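Local atomic coordinates of PAC2 family protein (Mycobacterium tuberculosis, PDB entry 2WAM), a protein that is of unknown function but belongs to the PAC2 family and represents a duplicated gene family of the Actinobacteria. Residues P56-S61 with L133-D138; A99-D104 with L145-L150; T194-N199 with A219-E224. All coordinates share one frame; numbering follows the deposited sequence.

Contact 1: P56-S61 with L133-D138; sequences PQLSSS and LYALRD
P56 opens the segment by turning its ring toward A135 of strand 131-137. The pucker is C-gamma exo, and it is this puckered CG that does the touching, with P56 CG lying 3.9 Å from A135 CB. The backbones stay well apart at this point, P56 CA and A135 CA being separated by 7.3 Å, and no hydrogen bond joins the two segments. P56 also leans on E96 of strand 94-101, the neighbour to which A135 is bonded through the backbone. Q57 is exposed, and its amide folds back along its own loop, where S59 N makes a weak hydrogen bond of 3.3 Å to Q57 OE1. L58 brings the chain back to the sheet. With CG set opposite the carbonyl carbon (chi1 -66°), its isobutyl group reaches across to the strand, and L58 CD2 comes to rest 3.9 Å from A135 CB. A135 CB is thus met by both P56 and L58, whose touching carbons subtend about 80° at it, so that each approaches from its own direction. L58 is buried further by P66 of its own loop, by P143 and L145 of strand 143-148, and by L170 in the loop that follows helix 156-169. Beyond L58 the segment leaves A135: S59 OG bonds to R64 O within the loop, and S60 packs on T142 in the turn that leads into strand 143-148. On strand 131-137 the next residue, L136, points away from the loop and packs on L89 of helix 81-92. P56 and L58 of the connection between strands 49-51 and 67-73 therefore pack on one face of the sheet while helix 81-92 packs on the other, the layered arrangement of an alpha/beta fold built on a mixed sheet.

Contact 2: A99-D104 with L145-L150; sequences ASFAID and LLLAGL
D104 OD1, one residue past the I103 that packs on L150, is gripped twice, by Y109 OH of its own chain and by E157 N of a second subunit. The other carboxylate oxygen, OD2, takes R158 N of that same subunit, at the start of its helix 156-169, which ties this corner of the sheet to the assembly. Just before, A102 is the centre of an inverse gamma turn, in which I103 N makes a weak bond of 2.8 Å to F101 O. The turn leads out of strand 94-101 and directs I103 toward the other segment, where I103 CD1 lies 4.4 Å from L150 CB. The two segments belong to next-but-one strands of the mixed sheet, and strand 131-137 runs between them. F101 and L147 bridge that gap at about a right angle, F101 CE1 standing 3.8 Å from L147 CD1. L147 reaches there with CG opposite its backbone N (chi1 175°), and the methyl approaches the ring obliquely. V163 of helix 156-169 packs on both side chains, while F159 of that helix meets the F101 ring edge-to-face. Past A148 the chain turns a corner at G149, which brings L150 round to I103.

Contact 3: T194-N199 with A219-E224; sequences TAHSNN and ASNLLE
H196 and E224 reach toward each other from a strand and a helix, the imidazole and carboxylate planes inclined by 38°. E224 sends its chain out nearly straight, CG opposite the backbone N (chi1 165°), and presents OE2 at the edge of the ring, close to the ring plane. H196 ND1 donates a hydrogen bond to E224 OE2 over 2.5 Å, with an angle of 155° at the hydrogen. The oxygen is approached on its syn side. N221, one turn earlier on the helix, lies obliquely to the same ring, N221 OD1 standing 4.1 Å from H196 CE1. On the strand, S197 points away from the helix and makes an ST turn, its OG accepting from N199 N at 2.8 Å. In a third subunit, H122 packs on H196, while F123 touches both N221 and E224; the S197 backbone also bonds to that subunit. The imidazole has its second nitrogen, NE2, weakly bonded to T238 OG1. With ND1 as donor and a weak bond at NE2, the rotation of the ring is probably restricted, and the N-H probably helps to stabilise the charge of the buried carboxylate: a His-carboxylate pair beside a subunit interface.

How the contacts relate
All three contacts reach the nine-stranded mixed sheet. Contacts 1 and 2 have centres 16 Å apart and touch directly, since strand 131-137 of contact 1 lies between strands 94-101 and 143-148 of contact 2: L133 N probably bonds to A99 O, and Y134 N to L146 O. Their segments alternate along the chain, so each spans part of the other. Contact 3 comes later in sequence and involves strand 193-197, outermost within this chain, and helix 219-229. Its centre lies 22 Å from that of contact 1 and 19 Å from that of contact 2, which it touches where L147 packs on L223. D104 beside contact 2 bonds to a second subunit, and contact 3 packs on a third.

Contact 1: P56-S61 with L133-D138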
loop_
_atom_site.group_PDB
_atom_site.type_symbol
_atom_site.label_atom_id
_atom_site.label_comp_id
_atom_site.label_asym_id
_atom_site.label_seq_id
_atom_site.Cartn_x
_atom_site.Cartn_y
_atom_site.Cartn_z
ATOM N N PRO A 56 12.391 -25.555 2.900
ATOM C CA PRO A 56 12.808 -26.920 3.230
ATOM C C PRO A 56 12.891 -27.094 4.743
ATOM O O PRO A 56 12.758 -26.117 5.483
ATOM C CB PRO A 56 14.226 -27.009 2.640
ATOM C CG PRO A 56 14.377 -25.822 1.732
ATOM C CD PRO A 56 13.489 -24.770 2.313
ATOM N N GLN A 57 13.109 -28.324 5.194
ATOM C CA GLN A 57 13.422 -28.574 6.593
ATOM C C GLN A 57 14.797 -27.974 6.867
ATOM O O GLN A 57 15.737 -28.202 6.099
ATOM C CB GLN A 57 13.434 -30.082 6.863
ATOM C CG GLN A 57 13.803 -30.459 8.291
ATOM C CD GLN A 57 12.841 -29.869 9.301
ATOM O OE1 GLN A 57 13.236 -29.467 10.398
ATOM N NE2 GLN A 57 11.566 -29.800 8.927
ATOM N N LEU A 58 14.925 -27.198 7.940
ATOM C CA LEU A 58 16.208 -26.553 8.237
ATOM C C LEU A 58 16.846 -27.016 9.541
ATOM O O LEU A 58 17.892 -26.515 9.950
ATOM C CB LEU A 58 16.058 -25.042 8.241
ATOM C CG LEU A 58 15.730 -24.482 6.861
ATOM C CD1 LEU A 58 15.374 -23.005 6.938
ATOM C CD2 LEU A 58 16.899 -24.723 5.935
ATOM N N SER A 59 16.220 -27.991 10.181
ATOM C CA SER A 59 16.709 -28.484 11.453
ATOM C C SER A 59 17.653 -29.662 11.250
ATOM O O SER A 59 17.472 -30.466 10.329
ATOM C CB SER A 59 15.538 -28.880 12.343
ATOM O OG SER A 59 15.876 -28.701 13.702
ATOM N N SER A 60 18.675 -29.750 12.099
ATOM C CA SER A 60 19.651 -30.828 12.001
ATOM C C SER A 60 19.049 -32.106 12.552
ATOM O O SER A 60 18.013 -32.080 13.223
ATOM C CB SER A 60 20.934 -30.498 12.772
ATOM O OG SER A 60 21.509 -29.272 12.355
ATOM N N SER A 61 19.714 -33.218 12.265
ATOM C CA SER A 61 19.319 -34.519 12.784
ATOM C C SER A 61 19.083 -34.483 14.291
ATOM O O SER A 61 18.399 -35.351 14.824
ATOM C CB SER A 61 20.383 -35.564 12.448
ATOM O OG SER A 61 19.965 -36.857 12.851
ATOM N N LEU A 133 18.133 -15.192 -0.210
ATOM C CA LEU A 133 18.361 -16.079 0.919
ATOM C C LEU A 133 18.197 -17.517 0.444
ATOM O O LEU A 133 17.103 -17.909 0.038
ATOM C CB LEU A 133 17.373 -15.779 2.053
ATOM C CG LEU A 133 17.521 -16.651 3.306
ATOM C CD1 LEU A 133 18.913 -16.541 3.880
ATOM C CD2 LEU A 133 16.507 -16.273 4.337
ATOM N N TYR A 134 19.281 -18.290 0.490
ATOM C CA TYR A 134 19.270 -19.707 0.088
ATOM C C TYR A 134 19.307 -20.705 1.250
ATOM O O TYR A 134 19.869 -20.425 2.307
ATOM C CB TYR A 134 20.471 -20.018 -0.807
ATOM C CG TYR A 134 20.521 -19.220 -2.081
ATOM C CD1 TYR A 134 21.315 -18.088 -2.179
ATOM C CD2 TYR A 134 19.777 -19.600 -3.189
ATOM C CE1 TYR A 134 21.371 -17.353 -3.342
ATOM C CE2 TYR A 134 19.826 -18.874 -4.353
ATOM C CZ TYR A 134 20.633 -17.749 -4.426
ATOM O OH TYR A 134 20.683 -17.015 -5.589
ATOM N N ALA A 135 18.710 -21.875 1.032
ATOM C CA ALA A 135 18.905 -23.042 1.897
ATOM C C ALA A 135 19.824 -24.026 1.188
ATOM O O ALA A 135 19.584 -24.385 0.048
ATOM C CB ALA A 135 17.589 -23.708 2.218
ATOM N N LEU A 136 20.877 -24.448 1.870
ATOM C CA LEU A 136 21.819 -25.411 1.325
ATOM C C LEU A 136 21.953 -26.612 2.267
ATOM O O LEU A 136 21.460 -26.587 3.394
ATOM C CB LEU A 136 23.197 -24.764 1.122
ATOM C CG LEU A 136 23.359 -23.622 0.111
ATOM C CD1 LEU A 136 22.805 -22.335 0.678
ATOM C CD2 LEU A 136 24.835 -23.421 -0.262
ATOM N N ARG A 137 22.627 -27.658 1.801
ATOM C CA ARG A 137 22.997 -28.776 2.658
ATOM C C ARG A 137 24.462 -29.098 2.449
ATOM O O ARG A 137 24.934 -29.146 1.316
ATOM C CB ARG A 137 22.146 -30.013 2.374
ATOM C CG ARG A 137 20.669 -29.727 2.210
ATOM C CD ARG A 137 19.903 -30.995 1.923
ATOM N NE ARG A 137 19.471 -31.624 3.163
ATOM C CZ ARG A 137 19.381 -32.934 3.339
ATOM N NH1 ARG A 137 19.714 -33.763 2.356
ATOM N NH2 ARG A 137 18.972 -33.412 4.505
ATOM N N ASP A 138 25.182 -29.313 3.545
ATOM C CA ASP A 138 26.594 -29.660 3.464
ATOM C C ASP A 138 26.789 -31.134 3.095
ATOM O O ASP A 138 25.821 -31.849 2.835
ATOM C CB ASP A 138 27.320 -29.312 4.766
ATOM C CG ASP A 138 27.008 -30.277 5.889
ATOM O OD1 ASP A 138 27.575 -30.083 6.985
ATOM O OD2 ASP A 138 26.206 -31.221 5.680
#

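Contact 2: A99-D104 with L145-L150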
loop_
_atom_site.group_PDB
_atom_site.type_symbol
_atom_site.label_atom_id
_atom_site.label_comp_id
_atom_site.label_asym_id
_atom_site.label_seq_id
_atom_site.Cartn_x
_atom_site.Cartn_y
_atom_site.Cartn_z
ATOM N N ALA A 99 14.161 -17.042 -0.167
ATOM C CA ALA A 99 13.585 -15.712 -0.377
ATOM C C ALA A 99 14.379 -14.873 -1.391
ATOM O O ALA A 99 15.610 -14.788 -1.315
ATOM C CB ALA A 99 13.464 -14.971 0.956
ATOM N N SER A 100 13.673 -14.273 -2.346
ATOM C CA SER A 100 14.291 -13.309 -3.258
ATOM C C SER A 100 14.025 -11.931 -2.713
ATOM O O SER A 100 12.868 -11.540 -2.556
ATOM C CB SER A 100 13.678 -13.362 -4.664
ATOM O OG SER A 100 13.466 -14.689 -5.081
ATOM N N PHE A 101 15.084 -11.178 -2.445
ATOM C CA PHE A 101 14.889 -9.799 -2.034
ATOM C C PHE A 101 14.651 -8.899 -3.244
ATOM O O PHE A 101 15.040 -9.220 -4.371
ATOM C CB PHE A 101 16.028 -9.329 -1.145
ATOM C CG PHE A 101 16.027 -9.984 0.208
ATOM C CD1 PHE A 101 16.613 -11.229 0.392
ATOM C CD2 PHE A 101 15.424 -9.370 1.288
ATOM C CE1 PHE A 101 16.600 -11.839 1.636
ATOM C CE2 PHE A 101 15.410 -9.971 2.536
ATOM C CZ PHE A 101 15.994 -11.206 2.710
ATOM N N ALA A 102 13.961 -7.796 -3.001
ATOM C CA ALA A 102 13.616 -6.845 -4.038
ATOM C C ALA A 102 14.829 -5.972 -4.375
ATOM O O ALA A 102 14.871 -4.776 -4.058
ATOM C CB ALA A 102 12.430 -5.985 -3.573
ATOM N N ILE A 103 15.825 -6.578 -5.007
ATOM C CA ILE A 103 17.041 -5.855 -5.351
ATOM C C ILE A 103 16.695 -4.638 -6.226
ATOM O O ILE A 103 17.286 -3.570 -6.062
ATOM C CB ILE A 103 18.096 -6.800 -6.001
ATOM C CG1 ILE A 103 19.444 -6.098 -6.213
ATOM C CG2 ILE A 103 17.576 -7.356 -7.307
ATOM C CD1 ILE A 103 19.961 -5.335 -4.999
ATOM N N ASP A 104 15.713 -4.780 -7.118
ATOM C CA ASP A 104 15.265 -3.651 -7.930
ATOM C C ASP A 104 14.797 -2.432 -7.114
ATOM O O ASP A 104 14.878 -1.292 -7.586
ATOM C CB ASP A 104 14.183 -4.069 -8.919
ATOM C CG ASP A 104 13.916 -3.002 -9.992
ATOM O OD1 ASP A 104 14.869 -2.610 -10.704
ATOM O OD2 ASP A 104 12.748 -2.561 -10.135
ATOM N N LEU A 145 21.692 -21.824 6.022
ATOM C CA LEU A 145 21.227 -20.716 5.193
ATOM C C LEU A 145 22.382 -19.861 4.666
ATOM O O LEU A 145 23.422 -19.695 5.324
ATOM C CB LEU A 145 20.231 -19.852 5.970
ATOM C CG LEU A 145 18.926 -20.543 6.364
ATOM C CD1 LEU A 145 18.060 -19.637 7.231
ATOM C CD2 LEU A 145 18.178 -20.978 5.115
ATOM N N LEU A 146 22.191 -19.328 3.466
ATOM C CA LEU A 146 23.163 -18.431 2.858
ATOM C C LEU A 146 22.434 -17.212 2.353
ATOM O O LEU A 146 21.550 -17.333 1.527
ATOM C CB LEU A 146 23.880 -19.097 1.675
ATOM C CG LEU A 146 24.780 -18.156 0.852
ATOM C CD1 LEU A 146 25.932 -17.590 1.687
ATOM C CD2 LEU A 146 25.331 -18.830 -0.394
ATOM N N LEU A 147 22.802 -16.044 2.867
ATOM C CA LEU A 147 22.331 -14.763 2.345
ATOM C C LEU A 147 23.417 -14.156 1.454
ATOM O O LEU A 147 24.513 -13.864 1.934
ATOM C CB LEU A 147 22.013 -13.805 3.499
ATOM C CG LEU A 147 21.622 -12.376 3.102
ATOM C CD1 LEU A 147 20.252 -12.345 2.425
ATOM C CD2 LEU A 147 21.661 -11.471 4.302
ATOM N N ALA A 148 23.126 -13.965 0.164
ATOM C CA ALA A 148 24.156 -13.513 -0.785
ATOM C C ALA A 148 23.624 -12.636 -1.901
ATOM O O ALA A 148 22.421 -12.595 -2.156
ATOM C CB ALA A 148 24.929 -14.710 -1.371
ATOM N N GLY A 149 24.540 -11.925 -2.554
ATOM C CA GLY A 149 24.198 -10.959 -3.586
ATOM C C GLY A 149 24.819 -9.597 -3.325
ATOM O O GLY A 149 25.801 -9.485 -2.588
ATOM N N LEU A 150 24.242 -8.556 -3.922
ATOM C CA LEU A 150 24.745 -7.188 -3.759
ATOM C C LEU A 150 24.342 -6.588 -2.424
ATOM O O LEU A 150 23.198 -6.712 -2.009
ATOM C CB LEU A 150 24.208 -6.275 -4.867
ATOM C CG LEU A 150 24.435 -6.747 -6.298
ATOM C CD1 LEU A 150 24.289 -5.604 -7.270
ATOM C CD2 LEU A 150 25.810 -7.347 -6.421
#

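Contact 3: T194-N199 with A219-E224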
loop_
_atom_site.group_PDB
_atom_site.type_symbol
_atom_site.label_atom_id
_atom_site.label_comp_id
_atom_site.label_asym_id
_atom_site.label_seq_id
_atom_site.Cartn_x
_atom_site.Cartn_y
_atom_site.Cartn_z
ATOM N N THR A 194 40.872 -11.164 10.512
ATOM C CA THR A 194 40.408 -10.563 11.762
ATOM C C THR A 194 38.978 -10.990 12.135
ATOM O O THR A 194 38.009 -10.682 11.443
ATOM C CB THR A 194 40.605 -9.017 11.833
ATOM O OG1 THR A 194 39.546 -8.340 11.156
ATOM C CG2 THR A 194 41.917 -8.615 11.231
ATOM N N ALA A 195 38.883 -11.709 13.246
ATOM C CA ALA A 195 37.637 -12.277 13.723
ATOM C C ALA A 195 36.903 -11.310 14.636
ATOM O O ALA A 195 37.521 -10.556 15.381
ATOM C CB ALA A 195 37.928 -13.564 14.470
ATOM N N HIS A 196 35.577 -11.335 14.570
ATOM C CA HIS A 196 34.747 -10.623 15.535
ATOM C C HIS A 196 33.547 -11.471 15.948
ATOM O O HIS A 196 33.056 -12.301 15.178
ATOM C CB HIS A 196 34.320 -9.228 15.035
ATOM C CG HIS A 196 34.084 -9.151 13.560
ATOM N ND1 HIS A 196 32.829 -8.975 13.017
ATOM C CD2 HIS A 196 34.942 -9.212 12.514
ATOM C CE1 HIS A 196 32.925 -8.932 11.703
ATOM N NE2 HIS A 196 34.195 -9.079 11.370
ATOM N N SER A 197 33.087 -11.275 17.176
ATOM C CA SER A 197 31.959 -12.049 17.670
ATOM C C SER A 197 31.437 -11.422 18.940
ATOM O O SER A 197 32.143 -10.651 19.583
ATOM C CB SER A 197 32.382 -13.490 17.945
ATOM O OG SER A 197 31.336 -14.217 18.555
ATOM N N ASN A 198 30.196 -11.738 19.292
ATOM C CA ASN A 198 29.682 -11.319 20.587
ATOM C C ASN A 198 29.798 -12.463 21.576
ATOM O O ASN A 198 29.215 -12.434 22.655
ATOM C CB ASN A 198 28.250 -10.764 20.504
ATOM C CG ASN A 198 27.224 -11.824 20.177
ATOM O OD1 ASN A 198 27.535 -12.846 19.577
ATOM N ND2 ASN A 198 25.986 -11.571 20.554
ATOM N N ASN A 199 30.567 -13.474 21.189
ATOM C CA ASN A 199 30.934 -14.558 22.088
ATOM C C ASN A 199 32.404 -14.945 21.926
ATOM O O ASN A 199 32.778 -15.591 20.952
ATOM C CB ASN A 199 30.040 -15.771 21.869
ATOM C CG ASN A 199 30.529 -16.992 22.613
ATOM O OD1 ASN A 199 31.481 -16.919 23.394
ATOM N ND2 ASN A 199 29.885 -18.128 22.373
ATOM N N ALA A 219 26.210 -3.072 5.335
ATOM C CA ALA A 219 24.987 -3.818 5.599
ATOM C C ALA A 219 25.265 -5.100 6.380
ATOM O O ALA A 219 24.531 -5.433 7.310
ATOM C CB ALA A 219 24.243 -4.119 4.307
ATOM N N SER A 220 26.325 -5.810 6.004
ATOM C CA SER A 220 26.726 -7.027 6.717
ATOM C C SER A 220 27.113 -6.732 8.158
ATOM O O SER A 220 26.668 -7.412 9.073
ATOM C CB SER A 220 27.881 -7.746 6.008
ATOM O OG SER A 220 27.408 -8.765 5.143
ATOM N N ASN A 221 27.938 -5.714 8.365
ATOM C CA ASN A 221 28.331 -5.370 9.723
ATOM C C ASN A 221 27.156 -4.900 10.559
ATOM O O ASN A 221 27.003 -5.296 11.715
ATOM C CB ASN A 221 29.421 -4.302 9.726
ATOM C CG ASN A 221 30.775 -4.850 9.337
ATOM O OD1 ASN A 221 31.016 -6.066 9.394
ATOM N ND2 ASN A 221 31.675 -3.948 8.933
ATOM N N LEU A 222 26.330 -4.037 9.977
ATOM C CA LEU A 222 25.177 -3.530 10.699
ATOM C C LEU A 222 24.207 -4.671 11.001
ATOM O O LEU A 222 23.576 -4.679 12.054
ATOM C CB LEU A 222 24.491 -2.399 9.936
ATOM C CG LEU A 222 23.493 -1.566 10.741
ATOM C CD1 LEU A 222 24.161 -0.925 11.953
ATOM C CD2 LEU A 222 22.849 -0.504 9.868
ATOM N N LEU A 223 24.119 -5.649 10.099
ATOM C CA LEU A 223 23.262 -6.807 10.330
ATOM C C LEU A 223 23.754 -7.573 11.542
ATOM O O LEU A 223 22.982 -7.923 12.436
ATOM C CB LEU A 223 23.251 -7.733 9.120
ATOM C CG LEU A 223 22.583 -9.099 9.332
ATOM C CD1 LEU A 223 21.085 -8.955 9.621
ATOM C CD2 LEU A 223 22.823 -9.974 8.111
ATOM N N GLU A 224 25.056 -7.825 11.562
ATOM C CA GLU A 224 25.700 -8.484 12.685
ATOM C C GLU A 224 25.447 -7.719 13.998
ATOM O O GLU A 224 25.007 -8.301 14.995
ATOM C CB GLU A 224 27.186 -8.644 12.386
ATOM C CG GLU A 224 28.056 -8.977 13.562
ATOM C CD GLU A 224 29.439 -9.414 13.122
ATOM O OE1 GLU A 224 29.536 -10.148 12.109
ATOM O OE2 GLU A 224 30.423 -9.025 13.788
#